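Local coordinates for serine protease inhibitor 2 (Anopheles gambiae, PDB 3PZF), which inhibits the serine proteases CLIPB9, CLIPB10 and CLIPB4 and thereby holds back phenoloxidase activation and melanization in mosquito hemolymph, at residues A[191-202]-A[212-222]; A[15-23]-A[378-386]. All blocks are in the same frame, centred on the assembly; numbering follows the deposited sequence.

In the fold
Interactions 1 and 2 lie in the beta-rich part of the serpin, their centres about 27 Å apart and their nearest atoms about 8 Å apart, without touching. Strand 211-227 relates them: one end pairs with strand 200-203 in interaction 1, and strand 211-227 also pairs with strand 232-238, from which the strand order continues through 244-251 to strand 374-380, which carries interaction 2. Strand 232-238 reaches both, with L237 against F193 and R236 bound to E381. Interaction 1 borders the inhibitory machinery: F193 is hydrogen-bonded through its backbone to E343, directly before the hinge motif 344-348 required for peptidase binding.

Interaction 1. Residues A[191-202]-A[212-222]; sequences YPFPEVANNVKP and NAQYMEQNGQF
A beta hairpin of strands 200-203 and 211-227 is closed here by paired backbone bonds between K201 and A213, K201 N to A213 O at 3.0 Å and A213 N to K201 O at 2.9 Å. Just before it, N199 O accepts from Y215 N. The Y215 ring lies beside this ladder with the aliphatic part of K201 over one face, CD 4.1 Å from the ring centroid, while its hydroxyl gives a hydrogen bond to the short strand itself, 2.7 Å from OH to P202 O. Beyond the ring the K201 chain turns at its last torsion, bringing NZ down from above the carboxylate plane of E217 into a salt bridge with OE2. N199 ND2 meets the same oxygen at 2.8 Å from the anti side, with amide and carboxylate nearly coplanar, so two donors grip OE2 from different directions.

Residues 195-198 bow away from the strand, and ordered waters fill in: one joins P194 O to E217 N, another N199 N to Q214 OE1. Farther along, the F193 ring is sandwiched. M216, with CG between its backbone N and carbonyl carbon (chi1 48°), lays CG and SD across one face, SD 4.1 Å from the centroid in a Met-aromatic contact. On the opposite face Q218 NE2 lies 3.3 Å above the ring plane, its amide steeply inclined to the ring, and donates almost straight (171°) to Y191 O. Strand 277-295 pairs with 211-227 through Q214, M216, Q218 and G220. Strand 200-203 and the first part of 211-227 correspond to s4C and s3C of serpin sheet C, the pair known as the gate, which the reactive-centre loop has to pass in the latent transition.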
loop_
_atom_site.group_PDB
_atom_site.type_symbol
_atom_site.label_atom_id
_atom_site.label_comp_id
_atom_site.label_asym_id
_atom_site.label_seq_id
_atom_site.Cartn_x
_atom_site.Cartn_y
_atom_site.Cartn_z
ATOM N N TYR A 191 -11.359 -11.299 15.412
ATOM C CA TYR A 191 -11.923 -10.932 16.720
ATOM C C TYR A 191 -12.625 -9.570 16.579
ATOM O O TYR A 191 -12.012 -8.530 16.724
ATOM C CB TYR A 191 -10.827 -10.866 17.777
ATOM C CG TYR A 191 -10.106 -12.196 17.928
ATOM C CD1 TYR A 191 -10.765 -13.287 18.481
ATOM C CD2 TYR A 191 -8.813 -12.366 17.457
ATOM C CE1 TYR A 191 -10.138 -14.516 18.605
ATOM C CE2 TYR A 191 -8.173 -13.604 17.577
ATOM C CZ TYR A 191 -8.844 -14.661 18.154
ATOM O OH TYR A 191 -8.224 -15.879 18.261
ATOM N N PRO A 192 -13.913 -9.590 16.261
ATOM C CA PRO A 192 -14.566 -8.290 16.000
ATOM C C PRO A 192 -14.797 -7.537 17.313
ATOM O O PRO A 192 -14.922 -8.182 18.369
ATOM C CB PRO A 192 -15.915 -8.686 15.389
ATOM C CG PRO A 192 -16.152 -10.106 15.843
ATOM C CD PRO A 192 -14.781 -10.736 15.942
ATOM N N PHE A 193 -14.844 -6.211 17.245
ATOM C CA PHE A 193 -15.221 -5.397 18.416
ATOM C C PHE A 193 -16.705 -5.409 18.695
ATOM O O PHE A 193 -17.522 -5.432 17.768
ATOM C CB PHE A 193 -14.810 -3.949 18.169
ATOM C CG PHE A 193 -13.320 -3.761 18.054
ATOM C CD1 PHE A 193 -12.593 -3.278 19.141
ATOM C CD2 PHE A 193 -12.644 -4.084 16.887
ATOM C CE1 PHE A 193 -11.238 -3.075 19.051
ATOM C CE2 PHE A 193 -11.276 -3.890 16.786
ATOM C CZ PHE A 193 -10.561 -3.403 17.889
ATOM N N PRO A 194 -17.083 -5.342 19.984
ATOM C CA PRO A 194 -18.494 -5.102 20.293
ATOM C C PRO A 194 -18.931 -3.782 19.648
ATOM O O PRO A 194 -18.125 -2.856 19.563
ATOM C CB PRO A 194 -18.508 -4.967 21.817
ATOM C CG PRO A 194 -17.238 -5.559 22.292
ATOM C CD PRO A 194 -16.240 -5.403 21.194
ATOM N N GLU A 195 -20.165 -3.703 19.172
ATOM C CA GLU A 195 -20.667 -2.458 18.599
ATOM C C GLU A 195 -21.314 -1.614 19.704
ATOM O O GLU A 195 -22.202 -2.090 20.405
ATOM C CB GLU A 195 -21.679 -2.750 17.483
ATOM C CG GLU A 195 -21.049 -3.311 16.208
ATOM C CD GLU A 195 -22.073 -3.839 15.205
ATOM O OE1 GLU A 195 -21.748 -3.886 13.999
ATOM O OE2 GLU A 195 -23.191 -4.218 15.621
ATOM N N VAL A 196 -20.838 -0.378 19.852
ATOM C CA VAL A 196 -21.398 0.578 20.811
ATOM C C VAL A 196 -21.920 1.785 20.045
ATOM O O VAL A 196 -21.197 2.360 19.227
ATOM C CB VAL A 196 -20.328 1.046 21.821
ATOM C CG1 VAL A 196 -20.793 2.283 22.580
ATOM C CG2 VAL A 196 -19.976 -0.093 22.796
ATOM N N ALA A 197 -23.167 2.164 20.309
ATOM C CA ALA A 197 -23.838 3.215 19.523
ATOM C C ALA A 197 -23.096 4.546 19.636
ATOM O O ALA A 197 -22.828 5.221 18.649
ATOM C CB ALA A 197 -25.284 3.379 19.994
ATOM N N ASN A 198 -22.770 4.918 20.866
ATOM C CA ASN A 198 -22.223 6.232 21.144
ATOM C C ASN A 198 -20.916 6.094 21.867
ATOM O O ASN A 198 -20.906 5.725 23.043
ATOM C CB ASN A 198 -23.207 7.022 21.995
ATOM C CG ASN A 198 -24.438 7.360 21.237
ATOM O OD1 ASN A 198 -24.373 8.159 20.308
ATOM N ND2 ASN A 198 -25.566 6.737 21.581
ATOM N N ASN A 199 -19.819 6.366 21.157
ATOM C CA ASN A 199 -18.512 6.219 21.763
ATOM C C ASN A 199 -17.523 7.247 21.250
ATOM O O ASN A 199 -16.375 6.922 20.974
ATOM C CB ASN A 199 -17.949 4.812 21.511
ATOM C CG ASN A 199 -17.024 4.356 22.634
ATOM O OD1 ASN A 199 -17.075 4.889 23.746
ATOM N ND2 ASN A 199 -16.184 3.359 22.351
ATOM N N VAL A 200 -17.962 8.492 21.148
ATOM C CA VAL A 200 -17.072 9.568 20.769
ATOM C C VAL A 200 -16.152 9.931 21.921
ATOM O O VAL A 200 -16.583 10.006 23.060
ATOM C CB VAL A 200 -17.894 10.818 20.357
ATOM C CG1 VAL A 200 -17.028 12.093 20.429
ATOM C CG2 VAL A 200 -18.434 10.620 18.955
ATOM N N LYS A 201 -14.881 10.162 21.626
ATOM C CA LYS A 201 -13.952 10.657 22.647
ATOM C C LYS A 201 -13.002 11.582 21.949
ATOM O O LYS A 201 -12.925 11.544 20.732
ATOM C CB LYS A 201 -13.115 9.510 23.254
ATOM C CG LYS A 201 -13.852 8.232 23.638
ATOM C CD LYS A 201 -12.780 7.137 23.987
ATOM C CE LYS A 201 -13.369 5.757 24.223
ATOM N NZ LYS A 201 -14.173 5.673 25.478
ATOM N N PRO A 202 -12.239 12.387 22.702
ATOM C CA PRO A 202 -11.195 13.220 22.081
ATOM C C PRO A 202 -10.105 12.399 21.385
ATOM O O PRO A 202 -9.866 11.207 21.722
ATOM C CB PRO A 202 -10.583 13.954 23.270
ATOM C CG PRO A 202 -11.702 13.990 24.291
ATOM C CD PRO A 202 -12.364 12.657 24.142
ATOM N N ASN A 212 -12.130 15.126 17.748
ATOM C CA ASN A 212 -12.897 14.029 18.322
ATOM C C ASN A 212 -12.952 12.884 17.342
ATOM O O ASN A 212 -12.810 13.106 16.156
ATOM C CB ASN A 212 -14.326 14.500 18.641
ATOM C CG ASN A 212 -14.351 15.529 19.740
ATOM O OD1 ASN A 212 -14.046 15.216 20.880
ATOM N ND2 ASN A 212 -14.708 16.767 19.399
ATOM N N ALA A 213 -13.138 11.667 17.844
ATOM C CA ALA A 213 -13.250 10.497 16.994
ATOM C C ALA A 213 -14.286 9.526 17.540
ATOM O O ALA A 213 -14.656 9.619 18.702
ATOM C CB ALA A 213 -11.884 9.794 16.889
ATOM N N GLN A 214 -14.732 8.578 16.713
ATOM C CA GLN A 214 -15.623 7.512 17.175
ATOM C C GLN A 214 -14.780 6.288 17.430
ATOM O O GLN A 214 -14.059 5.865 16.549
ATOM C CB GLN A 214 -16.631 7.145 16.096
ATOM C CG GLN A 214 -17.583 8.276 15.748
ATOM C CD GLN A 214 -18.776 7.754 14.986
ATOM O OE1 GLN A 214 -19.658 7.112 15.560
ATOM N NE2 GLN A 214 -18.785 7.975 13.688
ATOM N N TYR A 215 -14.900 5.692 18.611
ATOM C CA TYR A 215 -13.965 4.630 18.988
ATOM C C TYR A 215 -14.648 3.272 19.136
ATOM O O TYR A 215 -15.864 3.182 19.295
ATOM C CB TYR A 215 -13.288 4.996 20.302
ATOM C CG TYR A 215 -12.233 6.094 20.199
ATOM C CD1 TYR A 215 -10.876 5.774 20.060
ATOM C CD2 TYR A 215 -12.606 7.457 20.275
ATOM C CE1 TYR A 215 -9.900 6.763 20.000
ATOM C CE2 TYR A 215 -11.649 8.459 20.221
ATOM C CZ TYR A 215 -10.302 8.112 20.100
ATOM O OH TYR A 215 -9.357 9.110 20.033
ATOM N N MET A 216 -13.850 2.215 19.068
ATOM C CA MET A 216 -14.321 0.863 19.350
ATOM C C MET A 216 -13.326 0.254 20.326
ATOM O O MET A 216 -12.160 0.615 20.298
ATOM C CB MET A 216 -14.385 0.028 18.073
ATOM C CG MET A 216 -13.153 0.108 17.240
ATOM S SD MET A 216 -13.513 -0.653 15.625
ATOM C CE MET A 216 -11.893 -0.607 14.923
ATOM N N GLU A 217 -13.809 -0.608 21.218
ATOM C CA GLU A 217 -13.010 -1.128 22.343
ATOM C C GLU A 217 -13.312 -2.591 22.531
ATOM O O GLU A 217 -14.477 -2.988 22.451
ATOM C CB GLU A 217 -13.398 -0.395 23.640
ATOM C CG GLU A 217 -13.253 1.104 23.546
ATOM C CD GLU A 217 -13.799 1.822 24.776
ATOM O OE1 GLU A 217 -13.503 1.392 25.920
ATOM O OE2 GLU A 217 -14.538 2.806 24.585
ATOM N N GLN A 218 -12.274 -3.404 22.755
ATOM C CA GLN A 218 -12.508 -4.765 23.229
ATOM C C GLN A 218 -11.379 -5.265 24.105
ATOM O O GLN A 218 -10.298 -4.685 24.109
ATOM C CB GLN A 218 -12.640 -5.731 22.043
ATOM C CG GLN A 218 -11.334 -6.006 21.312
ATOM C CD GLN A 218 -11.562 -7.067 20.255
ATOM O OE1 GLN A 218 -11.801 -8.207 20.594
ATOM N NE2 GLN A 218 -11.600 -6.673 18.992
ATOM N N ASN A 219 -11.645 -6.362 24.818
ATOM C CA ASN A 219 -10.613 -7.155 25.482
ATOM C C ASN A 219 -10.358 -8.395 24.648
ATOM O O ASN A 219 -11.300 -9.093 24.274
ATOM C CB ASN A 219 -11.110 -7.638 26.838
ATOM C CG ASN A 219 -11.343 -6.513 27.791
ATOM O OD1 ASN A 219 -10.403 -5.786 28.118
ATOM N ND2 ASN A 219 -12.594 -6.355 28.258
ATOM N N GLY A 220 -9.097 -8.699 24.380
ATOM C CA GLY A 220 -8.801 -9.936 23.688
ATOM C C GLY A 220 -7.381 -10.401 23.878
ATOM O O GLY A 220 -6.593 -9.774 24.574
ATOM N N GLN A 221 -7.077 -11.534 23.259
ATOM C CA GLN A 221 -5.728 -12.084 23.255
ATOM C C GLN A 221 -5.102 -11.724 21.922
ATOM O O GLN A 221 -5.561 -12.195 20.873
ATOM C CB GLN A 221 -5.795 -13.602 23.395
ATOM C CG GLN A 221 -6.547 -14.070 24.646
ATOM C CD GLN A 221 -5.705 -14.028 25.923
ATOM O OE1 GLN A 221 -6.140 -14.508 26.976
ATOM N NE2 GLN A 221 -4.502 -13.463 25.837
ATOM N N PHE A 222 -4.076 -10.877 21.945
ATOM C CA PHE A 222 -3.441 -10.422 20.704
ATOM C C PHE A 222 -1.922 -10.372 20.855
ATOM O O PHE A 222 -1.410 -10.079 21.918
ATOM C CB PHE A 222 -3.896 -9.010 20.335
ATOM C CG PHE A 222 -5.398 -8.845 20.249
ATOM C CD1 PHE A 222 -6.089 -9.289 19.114
ATOM C CD2 PHE A 222 -6.107 -8.228 21.274
ATOM C CE1 PHE A 222 -7.479 -9.140 19.020
ATOM C CE2 PHE A 222 -7.485 -8.083 21.198
ATOM C CZ PHE A 222 -8.172 -8.527 20.065
HETATM O O HOH W 1 -13.722 -10.637 19.713
HETATM O O HOH W 2 -16.624 -0.973 20.677
HETATM O O HOH W 3 -18.128 0.681 18.840
HETATM O O HOH W 4 -18.420 3.848 17.992
HETATM O O HOH W 5 -19.340 6.490 18.389
HETATM O O HOH W 6 -13.823 3.581 27.677
#

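Interaction 2. Residues A[15-23]-A[378-386]; sequences GPFQGQRQN and IEDETLGTM
E379 OE2 is gripped by R21 NH2 at 3.0 Å, on the syn side of the carboxylate, and by a water at 2.6 Å. The other oxygen, OE1, takes R21 NE at 2.7 Å from above the carboxylate plane, so the guanidinium engages the acid side-on, one nitrogen to each oxygen, with the two planes 39° apart. Two bonds of this kind fix the rotation of both groups and would be expected to keep the buried glutamate ionised. The same water accepts from F17 N and donates to E381 OE1, tying the N-terminal loop to both acids.

The F17 ring is set by a first torsion that puts CG anti to the backbone N (chi1 -178°), which directs it at the turn 381-384. One face rests on the L383-G384 peptide; G384 CA, unencumbered by a side chain, stands 3.9 Å from the ring centroid, close to the ring normal. The backbone of G19 covers the opposite face, and E381 O lies at the ring edge, 3.4 Å from CD1. F17 CD2 in turn sits over the guanidinium face of R21. The turn itself is shaped by D380, whose OD1 accepts from T382 N in an Asx turn and also from T382 OG1; a G1 beta bulge follows, with D380 set opposite the pair G384 and T385.

The contact thus seats the loop preceding helix 24-35 on the turn that joins strands 374-380 and 386-392. Helix 266-274 meets R21 through H270 and L273, helix 83-98 packs against L383, and E381 forms a salt bridge with R236 of strand 232-238.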
loop_
_atom_site.group_PDB
_atom_site.type_symbol
_atom_site.label_atom_id
_atom_site.label_comp_id
_atom_site.label_asym_id
_atom_site.label_seq_id
_atom_site.Cartn_x
_atom_site.Cartn_y
_atom_site.Cartn_z
ATOM N N GLY A 15 -0.443 -17.598 12.588
ATOM C CA GLY A 15 0.479 -16.834 13.410
ATOM C C GLY A 15 1.309 -15.850 12.593
ATOM O O GLY A 15 1.332 -15.908 11.360
ATOM N N PRO A 16 2.003 -14.938 13.289
ATOM C CA PRO A 16 2.807 -13.896 12.650
ATOM C C PRO A 16 3.892 -14.490 11.770
ATOM O O PRO A 16 4.358 -15.600 12.021
ATOM C CB PRO A 16 3.446 -13.165 13.838
ATOM C CG PRO A 16 2.515 -13.421 14.993
ATOM C CD PRO A 16 1.973 -14.800 14.757
ATOM N N PHE A 17 4.314 -13.721 10.783
ATOM C CA PHE A 17 5.388 -14.111 9.876
ATOM C C PHE A 17 6.719 -14.318 10.609
ATOM O O PHE A 17 7.152 -13.461 11.374
ATOM C CB PHE A 17 5.538 -13.013 8.828
ATOM C CG PHE A 17 6.575 -13.296 7.792
ATOM C CD1 PHE A 17 6.455 -14.401 6.968
ATOM C CD2 PHE A 17 7.654 -12.444 7.620
ATOM C CE1 PHE A 17 7.415 -14.669 5.985
ATOM C CE2 PHE A 17 8.624 -12.712 6.636
ATOM C CZ PHE A 17 8.489 -13.819 5.819
ATOM N N GLN A 18 7.389 -15.438 10.356
ATOM C CA GLN A 18 8.638 -15.742 11.083
ATOM C C GLN A 18 9.902 -15.508 10.268
ATOM O O GLN A 18 11.022 -15.696 10.786
ATOM C CB GLN A 18 8.638 -17.184 11.593
ATOM C CG GLN A 18 7.502 -17.477 12.537
ATOM C CD GLN A 18 7.738 -18.708 13.354
ATOM O OE1 GLN A 18 8.476 -19.616 12.945
ATOM N NE2 GLN A 18 7.131 -18.749 14.532
ATOM N N GLY A 19 9.733 -15.082 9.015
ATOM C CA GLY A 19 10.866 -14.881 8.124
ATOM C C GLY A 19 11.346 -13.445 8.115
ATOM O O GLY A 19 10.988 -12.648 8.989
ATOM N N GLN A 20 12.156 -13.098 7.121
ATOM C CA GLN A 20 12.668 -11.743 7.022
ATOM C C GLN A 20 11.939 -11.111 5.868
ATOM O O GLN A 20 11.986 -11.595 4.732
ATOM C CB GLN A 20 14.196 -11.681 6.809
ATOM C CG GLN A 20 15.014 -11.766 8.136
ATOM C CD GLN A 20 16.522 -11.949 7.907
ATOM O OE1 GLN A 20 17.001 -11.868 6.770
ATOM N NE2 GLN A 20 17.270 -12.207 8.991
ATOM N N ARG A 21 11.231 -10.039 6.175
ATOM C CA ARG A 21 10.526 -9.282 5.152
ATOM C C ARG A 21 11.490 -8.588 4.190
ATOM O O ARG A 21 12.471 -7.978 4.625
ATOM C CB ARG A 21 9.675 -8.234 5.854
ATOM C CG ARG A 21 8.617 -8.870 6.731
ATOM C CD ARG A 21 7.966 -7.851 7.684
ATOM N NE ARG A 21 6.990 -8.518 8.537
ATOM C CZ ARG A 21 7.297 -9.232 9.619
ATOM N NH1 ARG A 21 8.574 -9.375 10.005
ATOM N NH2 ARG A 21 6.328 -9.818 10.307
ATOM N N GLN A 22 11.208 -8.652 2.895
ATOM C CA GLN A 22 11.985 -7.878 1.923
ATOM C C GLN A 22 11.342 -6.486 1.804
ATOM O O GLN A 22 10.756 -6.134 0.769
ATOM C CB GLN A 22 12.014 -8.577 0.555
ATOM C CG GLN A 22 12.751 -9.895 0.594
ATOM C CD GLN A 22 12.870 -10.553 -0.764
ATOM O OE1 GLN A 22 13.185 -11.738 -0.849
ATOM N NE2 GLN A 22 12.623 -9.793 -1.833
ATOM N N ASN A 23 11.443 -5.700 2.873
ATOM C CA ASN A 23 10.668 -4.469 2.956
ATOM C C ASN A 23 11.553 -3.236 3.021
ATOM O O ASN A 23 11.090 -2.162 3.402
ATOM C CB ASN A 23 9.706 -4.507 4.157
ATOM C CG ASN A 23 10.439 -4.685 5.483
ATOM O OD1 ASN A 23 11.665 -4.912 5.506
ATOM N ND2 ASN A 23 9.699 -4.630 6.585
ATOM N N ILE A 378 -0.992 -3.503 6.618
ATOM C CA ILE A 378 -1.601 -4.812 6.458
ATOM C C ILE A 378 -0.582 -5.677 5.757
ATOM O O ILE A 378 -0.037 -5.263 4.731
ATOM C CB ILE A 378 -2.870 -4.730 5.617
ATOM C CG1 ILE A 378 -3.921 -3.888 6.379
ATOM C CG2 ILE A 378 -3.427 -6.159 5.365
ATOM C CD1 ILE A 378 -5.179 -3.689 5.591
ATOM N N GLU A 379 -0.334 -6.865 6.295
ATOM C CA GLU A 379 0.692 -7.743 5.726
ATOM C C GLU A 379 0.118 -9.119 5.409
ATOM O O GLU A 379 -0.786 -9.583 6.089
ATOM C CB GLU A 379 1.829 -7.821 6.744
ATOM C CG GLU A 379 2.684 -9.046 6.783
ATOM C CD GLU A 379 3.709 -8.904 7.885
ATOM O OE1 GLU A 379 4.423 -7.886 7.878
ATOM O OE2 GLU A 379 3.769 -9.772 8.780
ATOM N N ASP A 380 0.631 -9.724 4.340
ATOM C CA ASP A 380 0.454 -11.146 4.043
ATOM C C ASP A 380 1.414 -11.894 4.975
ATOM O O ASP A 380 2.619 -11.803 4.826
ATOM C CB ASP A 380 0.789 -11.393 2.558
ATOM C CG ASP A 380 0.661 -12.862 2.155
ATOM O OD1 ASP A 380 0.757 -13.748 3.033
ATOM O OD2 ASP A 380 0.447 -13.126 0.947
ATOM N N GLU A 381 0.878 -12.572 5.985
ATOM C CA GLU A 381 1.719 -13.138 7.030
ATOM C C GLU A 381 2.379 -14.435 6.591
ATOM O O GLU A 381 3.158 -14.998 7.342
ATOM C CB GLU A 381 0.908 -13.386 8.286
ATOM C CG GLU A 381 0.287 -12.094 8.815
ATOM C CD GLU A 381 -0.203 -12.272 10.213
ATOM O OE1 GLU A 381 0.434 -11.703 11.121
ATOM O OE2 GLU A 381 -1.188 -13.017 10.393
ATOM N N THR A 382 2.048 -14.915 5.397
ATOM C CA THR A 382 2.708 -16.133 4.892
ATOM C C THR A 382 3.995 -15.793 4.155
ATOM O O THR A 382 4.916 -16.625 4.086
ATOM C CB THR A 382 1.822 -16.994 3.962
ATOM O OG1 THR A 382 1.616 -16.326 2.714
ATOM C CG2 THR A 382 0.487 -17.341 4.612
ATOM N N LEU A 383 4.087 -14.566 3.647
ATOM C CA LEU A 383 5.216 -14.172 2.820
ATOM C C LEU A 383 5.894 -12.873 3.208
ATOM O O LEU A 383 6.958 -12.546 2.652
ATOM C CB LEU A 383 4.773 -14.089 1.360
ATOM C CG LEU A 383 4.395 -15.450 0.754
ATOM C CD1 LEU A 383 3.683 -15.272 -0.577
ATOM C CD2 LEU A 383 5.618 -16.321 0.592
ATOM N N GLY A 384 5.270 -12.109 4.112
ATOM C CA GLY A 384 5.843 -10.866 4.589
ATOM C C GLY A 384 5.441 -9.610 3.815
ATOM O O GLY A 384 5.899 -8.518 4.124
ATOM N N THR A 385 4.574 -9.770 2.823
ATOM C CA THR A 385 4.261 -8.700 1.885
ATOM C C THR A 385 3.573 -7.527 2.576
ATOM O O THR A 385 2.589 -7.732 3.292
ATOM C CB THR A 385 3.317 -9.244 0.800
ATOM O OG1 THR A 385 3.754 -10.557 0.400
ATOM C CG2 THR A 385 3.283 -8.294 -0.445
ATOM N N MET A 386 4.075 -6.308 2.344
ATOM C CA MET A 386 3.478 -5.105 2.930
ATOM C C MET A 386 2.441 -4.532 1.954
ATOM O O MET A 386 2.764 -3.708 1.097
ATOM C CB MET A 386 4.560 -4.067 3.255
ATOM C CG MET A 386 4.176 -3.064 4.383
ATOM S SD MET A 386 5.411 -1.763 4.585
ATOM C CE MET A 386 4.907 -1.121 6.191
HETATM O O HOH W 7 3.028 -11.131 10.826
HETATM O O HOH W 8 9.178 -10.906 2.585
#